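Local coordinates for protein putative mannose-6-phosphate isomerase YvyI (Bacillus subtilis, PDB 1QWR) that catalyses the zinc-dependent interconversion of D-mannose 6-phosphate and D-fructose 6-phosphate, as a type 1 phosphomannose isomerase of the cupin clan, at residues Gly135-Ser140 with Leu156-Lys161; Ile124-Asn129 with Ile162-Phe167. One frame throughout, in Å; residues are numbered along the deposited sequence.

Interaction 1: residues Gly135-Ser140 with Leu156-Lys161; sequences GHTARS and LLRRIK
Thr-137 bonds through its backbone to Leu-156, and Gly-135 to Arg-158, where two antiparallel strands meet at their ends. His-136 and Leu-157 form a non-hydrogen-bonded pair between them, and their side chains lie on the same face of the sheet. The Thr-137 N to Leu-156 O bond is short, 2.8 Å, and lies in the carbonyl plane, although the N-H is bent (136°). The Arg-158 N to Gly-135 O bond is longer, 3.2 Å, with the donor well above the carbonyl plane. Leu-156 O also takes a CA-H contact from His-136 CA at 3.1 Å, so two neighbouring residues converge on one oxygen.

The apolar part centres on one methyl of Leu-156. Its CG stands anti to the backbone N (chi1 178°), and CD1 packs 3.6 Å from His-136 CB. The two side chains run side by side in the same direction. The same methyl reaches Ala-138 CB at 3.9 Å.

Arg-158 touches with the aliphatic part of its chain. CG and CD lie along the backbone of 135-136, and CD comes 3.3 Å from His-136 O. A CB on residue 135 would crowd this CD, and the positive phi of Gly-135 also suits a residue without a side chain. Thr-137 turns its OG1 to Gly-155 O, a hydrogen bond that ties the loop to the end of helix 153-156.

Strand 157-161 is an outer strand of a three-stranded antiparallel sheet, with 131-136 in the middle and 176-178 beyond. Gly-135 also forms a backbone hydrogen bond with Leu-175. Helix 141-149 packs on Ala-138 and Leu-156 through Leu-144, and Ser-140 caps its start.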
ATOM      1  N   GLY A 135      -2.727 -16.436  -6.057  1.00 23.35           N
ATOM      2  CA  GLY A 135      -3.609 -17.299  -6.819  1.00 22.61           C
ATOM      3  C   GLY A 135      -3.621 -18.722  -6.295  1.00 23.71           C
ATOM      4  O   GLY A 135      -2.896 -19.050  -5.350  1.00 23.25           O
ATOM      5  N   HIS A 136      -4.427 -19.573  -6.931  1.00 23.19           N
ATOM      6  CA  HIS A 136      -4.555 -20.963  -6.505  1.00 24.75           C
ATOM      7  C   HIS A 136      -4.970 -21.854  -7.671  1.00 24.92           C
ATOM      8  O   HIS A 136      -5.266 -21.372  -8.760  1.00 24.75           O
ATOM      9  CB  HIS A 136      -5.599 -21.071  -5.402  1.00 23.00           C
ATOM     10  CG  HIS A 136      -6.978 -20.734  -5.868  1.00 25.47           C
ATOM     11  ND1 HIS A 136      -7.470 -19.446  -5.876  1.00 29.11           N
ATOM     12  CD2 HIS A 136      -7.935 -21.509  -6.429  1.00 23.76           C
ATOM     13  CE1 HIS A 136      -8.671 -19.442  -6.428  1.00 25.78           C
ATOM     14  NE2 HIS A 136      -8.974 -20.681  -6.774  1.00 28.89           N
ATOM     15  N   THR A 137      -5.025 -23.157  -7.426  1.00 27.22           N
ATOM     16  CA  THR A 137      -5.363 -24.104  -8.488  1.00 29.53           C
ATOM     17  C   THR A 137      -6.780 -24.673  -8.463  1.00 30.23           C
ATOM     18  O   THR A 137      -7.154 -25.435  -9.365  1.00 32.98           O
ATOM     19  CB  THR A 137      -4.411 -25.313  -8.451  1.00 28.24           C
ATOM     20  OG1 THR A 137      -4.500 -25.932  -7.164  1.00 26.99           O
ATOM     21  CG2 THR A 137      -2.978 -24.874  -8.708  1.00 30.43           C
ATOM     22  N   ALA A 138      -7.559 -24.329  -7.443  1.00 29.45           N
ATOM     23  CA  ALA A 138      -8.921 -24.855  -7.330  1.00 27.08           C
ATOM     24  C   ALA A 138      -9.797 -24.434  -8.494  1.00 27.55           C
ATOM     25  O   ALA A 138      -9.798 -23.277  -8.905  1.00 26.06           O
ATOM     26  CB  ALA A 138      -9.538 -24.429  -6.019  1.00 25.13           C
ATOM     27  N   ARG A 139     -10.558 -25.388  -9.021  1.00 26.81           N
ATOM     28  CA  ARG A 139     -11.420 -25.146 -10.169  1.00 27.24           C
ATOM     29  C   ARG A 139     -12.861 -24.838  -9.788  1.00 26.35           C
ATOM     30  O   ARG A 139     -13.653 -24.385 -10.624  1.00 27.22           O
ATOM     31  CB  ARG A 139     -11.366 -26.364 -11.099  1.00 31.06           C
ATOM     32  CG  ARG A 139      -9.961 -26.663 -11.633  1.00 35.98           C
ATOM     33  CD  ARG A 139      -9.921 -27.987 -12.402  1.00 41.85           C
ATOM     34  NE  ARG A 139     -10.085 -29.141 -11.519  1.00 44.81           N
ATOM     35  CZ  ARG A 139     -10.270 -30.391 -11.938  1.00 48.22           C
ATOM     36  NH1 ARG A 139     -10.322 -30.658 -13.236  1.00 49.41           N
ATOM     37  NH2 ARG A 139     -10.393 -31.378 -11.060  1.00 49.02           N
ATOM     38  N   SER A 140     -13.198 -25.093  -8.527  1.00 25.15           N
ATOM     39  CA  SER A 140     -14.534 -24.839  -8.022  1.00 25.00           C
ATOM     40  C   SER A 140     -14.445 -24.487  -6.546  1.00 24.54           C
ATOM     41  O   SER A 140     -13.456 -24.804  -5.872  1.00 24.09           O
ATOM     42  CB  SER A 140     -15.428 -26.074  -8.201  1.00 24.79           C
ATOM     43  OG  SER A 140     -15.047 -27.091  -7.300  1.00 26.47           O
ATOM     44  N   LEU A 156      -2.560 -26.515  -3.678  1.00 35.55           N
ATOM     45  CA  LEU A 156      -3.489 -25.401  -3.874  1.00 35.67           C
ATOM     46  C   LEU A 156      -2.886 -24.058  -4.257  1.00 34.60           C
ATOM     47  O   LEU A 156      -3.271 -23.462  -5.259  1.00 34.16           O
ATOM     48  CB  LEU A 156      -4.328 -25.185  -2.613  1.00 32.97           C
ATOM     49  CG  LEU A 156      -5.293 -23.994  -2.705  1.00 32.96           C
ATOM     50  CD1 LEU A 156      -6.322 -24.232  -3.819  1.00 29.54           C
ATOM     51  CD2 LEU A 156      -5.976 -23.785  -1.361  1.00 31.27           C
ATOM     52  N   LEU A 157      -1.949 -23.584  -3.446  1.00 35.96           N
ATOM     53  CA  LEU A 157      -1.338 -22.274  -3.666  1.00 35.75           C
ATOM     54  C   LEU A 157      -0.418 -22.167  -4.863  1.00 37.33           C
ATOM     55  O   LEU A 157       0.259 -23.123  -5.238  1.00 39.03           O
ATOM     56  CB  LEU A 157      -0.561 -21.847  -2.424  1.00 36.18           C
ATOM     57  CG  LEU A 157      -1.275 -21.914  -1.075  1.00 36.68           C
ATOM     58  CD1 LEU A 157      -0.313 -21.449   0.003  1.00 36.86           C
ATOM     59  CD2 LEU A 157      -2.541 -21.065  -1.090  1.00 34.91           C
ATOM     60  N   ARG A 158      -0.407 -20.986  -5.469  1.00 36.76           N
ATOM     61  CA  ARG A 158       0.470 -20.710  -6.593  1.00 36.43           C
ATOM     62  C   ARG A 158       1.489 -19.721  -6.031  1.00 35.97           C
ATOM     63  O   ARG A 158       1.145 -18.804  -5.277  1.00 33.33           O
ATOM     64  CB  ARG A 158      -0.306 -20.099  -7.767  1.00 38.17           C
ATOM     65  CG  ARG A 158      -1.262 -21.072  -8.441  1.00 41.50           C
ATOM     66  CD  ARG A 158      -2.153 -20.378  -9.466  1.00 45.15           C
ATOM     67  NE  ARG A 158      -1.418 -19.777 -10.581  1.00 47.29           N
ATOM     68  CZ  ARG A 158      -0.882 -20.459 -11.589  1.00 49.46           C
ATOM     69  NH1 ARG A 158      -0.991 -21.782 -11.634  1.00 48.61           N
ATOM     70  NH2 ARG A 158      -0.251 -19.813 -12.565  1.00 51.14           N
ATOM     71  N   ARG A 159       2.753 -19.919  -6.379  1.00 35.50           N
ATOM     72  CA  ARG A 159       3.802 -19.058  -5.864  1.00 35.85           C
ATOM     73  C   ARG A 159       4.577 -18.376  -6.974  1.00 35.15           C
ATOM     74  O   ARG A 159       4.724 -18.919  -8.061  1.00 35.30           O
ATOM     75  CB  ARG A 159       4.739 -19.874  -4.974  1.00 37.79           C
ATOM     76  CG  ARG A 159       4.062 -20.419  -3.719  1.00 40.80           C
ATOM     77  CD  ARG A 159       4.946 -21.410  -2.977  1.00 43.05           C
ATOM     78  NE  ARG A 159       4.461 -21.687  -1.621  1.00 46.33           N
ATOM     79  CZ  ARG A 159       4.773 -20.969  -0.544  1.00 47.04           C
ATOM     80  NH1 ARG A 159       5.578 -19.915  -0.643  1.00 49.19           N
ATOM     81  NH2 ARG A 159       4.290 -21.311   0.644  1.00 47.90           N
ATOM     82  N   ILE A 160       5.050 -17.166  -6.693  1.00 32.92           N
ATOM     83  CA  ILE A 160       5.804 -16.393  -7.665  1.00 32.14           C
ATOM     84  C   ILE A 160       7.089 -15.926  -7.016  1.00 31.11           C
ATOM     85  O   ILE A 160       7.071 -15.415  -5.899  1.00 29.69           O
ATOM     86  CB  ILE A 160       5.016 -15.157  -8.132  1.00 31.79           C
ATOM     87  CG1 ILE A 160       3.699 -15.597  -8.786  1.00 33.49           C
ATOM     88  CG2 ILE A 160       5.863 -14.340  -9.103  1.00 33.15           C
ATOM     89  CD1 ILE A 160       2.847 -14.436  -9.299  1.00 34.04           C
ATOM     90  N   LYS A 161       8.202 -16.124  -7.720  1.00 30.81           N
ATOM     91  CA  LYS A 161       9.511 -15.726  -7.230  1.00 29.57           C
ATOM     92  C   LYS A 161       9.636 -14.234  -7.500  1.00 26.31           C
ATOM     93  O   LYS A 161       9.410 -13.785  -8.619  1.00 26.49           O
ATOM     94  CB  LYS A 161      10.612 -16.486  -7.978  1.00 32.91           C
ATOM     95  CG  LYS A 161      11.810 -16.800  -7.110  1.00 37.61           C
ATOM     96  CD  LYS A 161      12.358 -15.536  -6.478  1.00 40.93           C
ATOM     97  CE  LYS A 161      13.373 -15.848  -5.409  1.00 41.51           C
ATOM     98  NZ  LYS A 161      13.600 -14.657  -4.564  1.00 44.32           N
TER

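Interaction 2: residues Ile124-Asn129 with Ile162-Phe167; sequences IDCKEN and IKPGDF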
ATOM      1  N   ILE A 124      10.241  -3.057  -2.670  1.00 18.02           N
ATOM      2  CA  ILE A 124      11.375  -2.166  -2.506  1.00 17.54           C
ATOM      3  C   ILE A 124      12.644  -3.004  -2.405  1.00 19.71           C
ATOM      4  O   ILE A 124      13.632  -2.732  -3.088  1.00 20.02           O
ATOM      5  CB  ILE A 124      11.245  -1.298  -1.225  1.00 17.32           C
ATOM      6  CG1 ILE A 124       9.994  -0.405  -1.309  1.00 17.48           C
ATOM      7  CG2 ILE A 124      12.470  -0.399  -1.098  1.00 17.26           C
ATOM      8  CD1 ILE A 124       9.536   0.151   0.054  1.00 17.15           C
ATOM      9  N   ASP A 125      12.607  -4.033  -1.566  1.00 19.73           N
ATOM     10  CA  ASP A 125      13.773  -4.903  -1.385  1.00 19.60           C
ATOM     11  C   ASP A 125      13.271  -6.255  -0.890  1.00 23.15           C
ATOM     12  O   ASP A 125      12.147  -6.381  -0.398  1.00 20.58           O
ATOM     13  CB  ASP A 125      14.722  -4.289  -0.346  1.00 21.14           C
ATOM     14  CG  ASP A 125      16.138  -4.872  -0.407  1.00 22.73           C
ATOM     15  OD1 ASP A 125      16.414  -5.742  -1.255  1.00 21.65           O
ATOM     16  OD2 ASP A 125      16.984  -4.449   0.405  1.00 25.41           O
ATOM     17  N   CYS A 126      14.105  -7.272  -1.020  1.00 23.26           N
ATOM     18  CA  CYS A 126      13.713  -8.599  -0.582  1.00 24.98           C
ATOM     19  C   CYS A 126      14.931  -9.493  -0.648  1.00 26.24           C
ATOM     20  O   CYS A 126      15.909  -9.172  -1.326  1.00 25.36           O
ATOM     21  CB  CYS A 126      12.592  -9.172  -1.476  1.00 22.29           C
ATOM     22  SG  CYS A 126      13.003  -9.557  -3.206  1.00 22.99           S
ATOM     23  N   LYS A 127      14.866 -10.610   0.063  1.00 28.28           N
ATOM     24  CA  LYS A 127      15.980 -11.550   0.068  1.00 29.90           C
ATOM     25  C   LYS A 127      16.027 -12.289  -1.255  1.00 30.60           C
ATOM     26  O   LYS A 127      15.022 -12.376  -1.979  1.00 27.81           O
ATOM     27  CB  LYS A 127      15.847 -12.547   1.222  1.00 30.54           C
ATOM     28  CG  LYS A 127      14.614 -13.436   1.153  1.00 36.52           C
ATOM     29  CD  LYS A 127      14.642 -14.486   2.254  1.00 40.45           C
ATOM     30  CE  LYS A 127      13.354 -15.287   2.302  1.00 41.97           C
ATOM     31  NZ  LYS A 127      13.439 -16.374   3.329  1.00 46.41           N
ATOM     32  N   GLU A 128      17.206 -12.822  -1.562  1.00 31.91           N
ATOM     33  CA  GLU A 128      17.433 -13.550  -2.796  1.00 34.29           C
ATOM     34  C   GLU A 128      16.377 -14.599  -3.169  1.00 34.12           C
ATOM     35  O   GLU A 128      15.955 -14.658  -4.322  1.00 35.02           O
ATOM     36  CB  GLU A 128      18.829 -14.204  -2.764  1.00 38.75           C
ATOM     37  CG  GLU A 128      19.142 -15.119  -3.961  1.00 43.96           C
ATOM     38  CD  GLU A 128      18.598 -16.539  -3.798  1.00 48.41           C
ATOM     39  OE1 GLU A 128      19.022 -17.236  -2.847  1.00 51.80           O
ATOM     40  OE2 GLU A 128      17.753 -16.966  -4.621  1.00 50.97           O
ATOM     41  N   ASN A 129      15.944 -15.422  -2.222  1.00 33.86           N
ATOM     42  CA  ASN A 129      14.960 -16.456  -2.560  1.00 36.11           C
ATOM     43  C   ASN A 129      13.522 -16.119  -2.151  1.00 35.04           C
ATOM     44  O   ASN A 129      12.706 -17.020  -1.913  1.00 35.68           O
ATOM     45  CB  ASN A 129      15.352 -17.789  -1.922  1.00 40.04           C
ATOM     46  CG  ASN A 129      15.383 -17.718  -0.411  1.00 44.02           C
ATOM     47  OD1 ASN A 129      14.762 -16.840   0.195  1.00 47.94           O
ATOM     48  ND2 ASN A 129      16.093 -18.650   0.210  1.00 46.88           N
ATOM     49  N   ILE A 162      10.011 -13.475  -6.479  1.00 25.44           N
ATOM     50  CA  ILE A 162      10.120 -12.023  -6.628  1.00 23.77           C
ATOM     51  C   ILE A 162      11.523 -11.467  -6.451  1.00 23.20           C
ATOM     52  O   ILE A 162      12.394 -12.117  -5.880  1.00 24.28           O
ATOM     53  CB  ILE A 162       9.213 -11.303  -5.613  1.00 22.25           C
ATOM     54  CG1 ILE A 162       9.693 -11.607  -4.193  1.00 22.47           C
ATOM     55  CG2 ILE A 162       7.765 -11.758  -5.803  1.00 20.86           C
ATOM     56  CD1 ILE A 162       9.072 -10.708  -3.105  1.00 22.22           C
ATOM     57  N   LYS A 163      11.719 -10.236  -6.925  1.00 22.96           N
ATOM     58  CA  LYS A 163      13.003  -9.552  -6.807  1.00 21.52           C
ATOM     59  C   LYS A 163      12.743  -8.053  -6.596  1.00 20.76           C
ATOM     60  O   LYS A 163      11.646  -7.562  -6.861  1.00 18.90           O
ATOM     61  CB  LYS A 163      13.827  -9.762  -8.090  1.00 23.50           C
ATOM     62  CG  LYS A 163      13.238  -9.115  -9.343  1.00 26.01           C
ATOM     63  CD  LYS A 163      14.071  -9.469 -10.585  1.00 29.18           C
ATOM     64  CE  LYS A 163      13.415  -8.948 -11.864  1.00 32.31           C
ATOM     65  NZ  LYS A 163      13.820  -7.551 -12.175  1.00 35.39           N
ATOM     66  N   PRO A 164      13.749  -7.308  -6.124  1.00 21.38           N
ATOM     67  CA  PRO A 164      13.538  -5.868  -5.908  1.00 20.92           C
ATOM     68  C   PRO A 164      13.115  -5.173  -7.194  1.00 21.65           C
ATOM     69  O   PRO A 164      13.627  -5.487  -8.275  1.00 19.15           O
ATOM     70  CB  PRO A 164      14.903  -5.384  -5.405  1.00 19.84           C
ATOM     71  CG  PRO A 164      15.474  -6.617  -4.754  1.00 23.05           C
ATOM     72  CD  PRO A 164      15.094  -7.725  -5.698  1.00 21.31           C
ATOM     73  N   GLY A 165      12.173  -4.232  -7.088  1.00 19.95           N
ATOM     74  CA  GLY A 165      11.724  -3.538  -8.269  1.00 19.18           C
ATOM     75  C   GLY A 165      10.460  -4.120  -8.877  1.00 18.53           C
ATOM     76  O   GLY A 165       9.831  -3.466  -9.712  1.00 19.14           O
ATOM     77  N   ASP A 166      10.088  -5.333  -8.479  1.00 17.48           N
ATOM     78  CA  ASP A 166       8.872  -5.956  -9.006  1.00 19.71           C
ATOM     79  C   ASP A 166       7.586  -5.234  -8.589  1.00 20.27           C
ATOM     80  O   ASP A 166       7.521  -4.625  -7.525  1.00 19.06           O
ATOM     81  CB  ASP A 166       8.748  -7.401  -8.513  1.00 20.88           C
ATOM     82  CG  ASP A 166       9.587  -8.387  -9.319  1.00 23.33           C
ATOM     83  OD1 ASP A 166      10.231  -7.983 -10.303  1.00 24.89           O
ATOM     84  OD2 ASP A 166       9.582  -9.577  -8.947  1.00 24.56           O
ATOM     85  N   PHE A 167       6.549  -5.353  -9.415  1.00 18.89           N
ATOM     86  CA  PHE A 167       5.255  -4.752  -9.086  1.00 18.40           C
ATOM     87  C   PHE A 167       4.183  -5.793  -9.321  1.00 18.45           C
ATOM     88  O   PHE A 167       4.174  -6.443 -10.366  1.00 19.26           O
ATOM     89  CB  PHE A 167       4.944  -3.537  -9.954  1.00 17.49           C
ATOM     90  CG  PHE A 167       3.604  -2.889  -9.640  1.00 17.81           C
ATOM     91  CD1 PHE A 167       3.513  -1.856  -8.702  1.00 20.22           C
ATOM     92  CD2 PHE A 167       2.442  -3.306 -10.289  1.00 19.17           C
ATOM     93  CE1 PHE A 167       2.274  -1.236  -8.421  1.00 18.93           C
ATOM     94  CE2 PHE A 167       1.205  -2.695 -10.007  1.00 21.57           C
ATOM     95  CZ  PHE A 167       1.134  -1.656  -9.069  1.00 20.38           C
TER
HETATM   96  O   HOH W   1      15.162 -11.856  -5.524  1.00 39.29           O
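A type II beta turn, Lys-163 to Asp-166, packs against the end of strand 119-126, where Ile-124 and Asp-125 form a classic beta bulge opposite Leu-183. The turn precedes strand 167-170. Gly-165 takes the positive phi of its third position, and Asp-166 N closes it on Lys-163 O at 3.2 Å. Asp-166 OD2 adds a brace by accepting Lys-163 N, which comes from above the carboxylate plane.

Cys-126 carries most of the apolar contact. Its SG lies between the backbone N and the carbonyl carbon (chi1 67°), which points the sulfur at the start of the turn. There it sits 3.6 Å from Lys-163 CA and 3.7 Å from Pro-164 CD. On the Ile-162 side, SG meets CG1 at 4.0 Å, with CD1 close beside it.

The Pro-164 ring fits against the bulge. Its CB meets Ile-124 O at 3.7 Å, and its CG meets Asp-125 OD1. That oxygen also accepts Cys-126 N at 2.8 Å, from above the carboxylate plane, while OD2 forms a salt bridge with Arg-28. Replacing Asp-125 with an alanine takes away both carboxylate oxygens, and is likely to leave Arg-28 and Cys-126 N without these partners and open a gap beside Pro-164 CG.

Further along, one water bridges the segments, donating to both Ile-162 O (2.8 Å) and Glu-128 O.

Strand 119-126 runs between strands 167-170 and 182-189, antiparallel to both. A backbone hydrogen bond between Gly-165 and Ile-123 joins the turn to this sheet. Ile-162 packs on Ile-123 and Ala-130, and the Ile-124 side chain lies on Leu-183 and Leu-185 of strand 182-189.

Overall arrangement
The centres of the two interactions lie about 20 Å apart. Along the chain, 124-129 comes first, then 135-140, 156-161 and 162-167, so interaction 1 falls within the span bracketed by interaction 2. Strand 119-126 leads into 131-136, and strand 157-161 runs directly into the 162-167 loop. Interaction 1 belongs to the small three-stranded sheet, and interaction 2 to the end of strand 119-126 in the larger strand system. Strand 119-126 holds the zinc ligand Glu-119, and strand 176-178 of the small sheet holds His-176. Both regions are therefore consistent with a framework around the metal site, though neither contact touches the zinc.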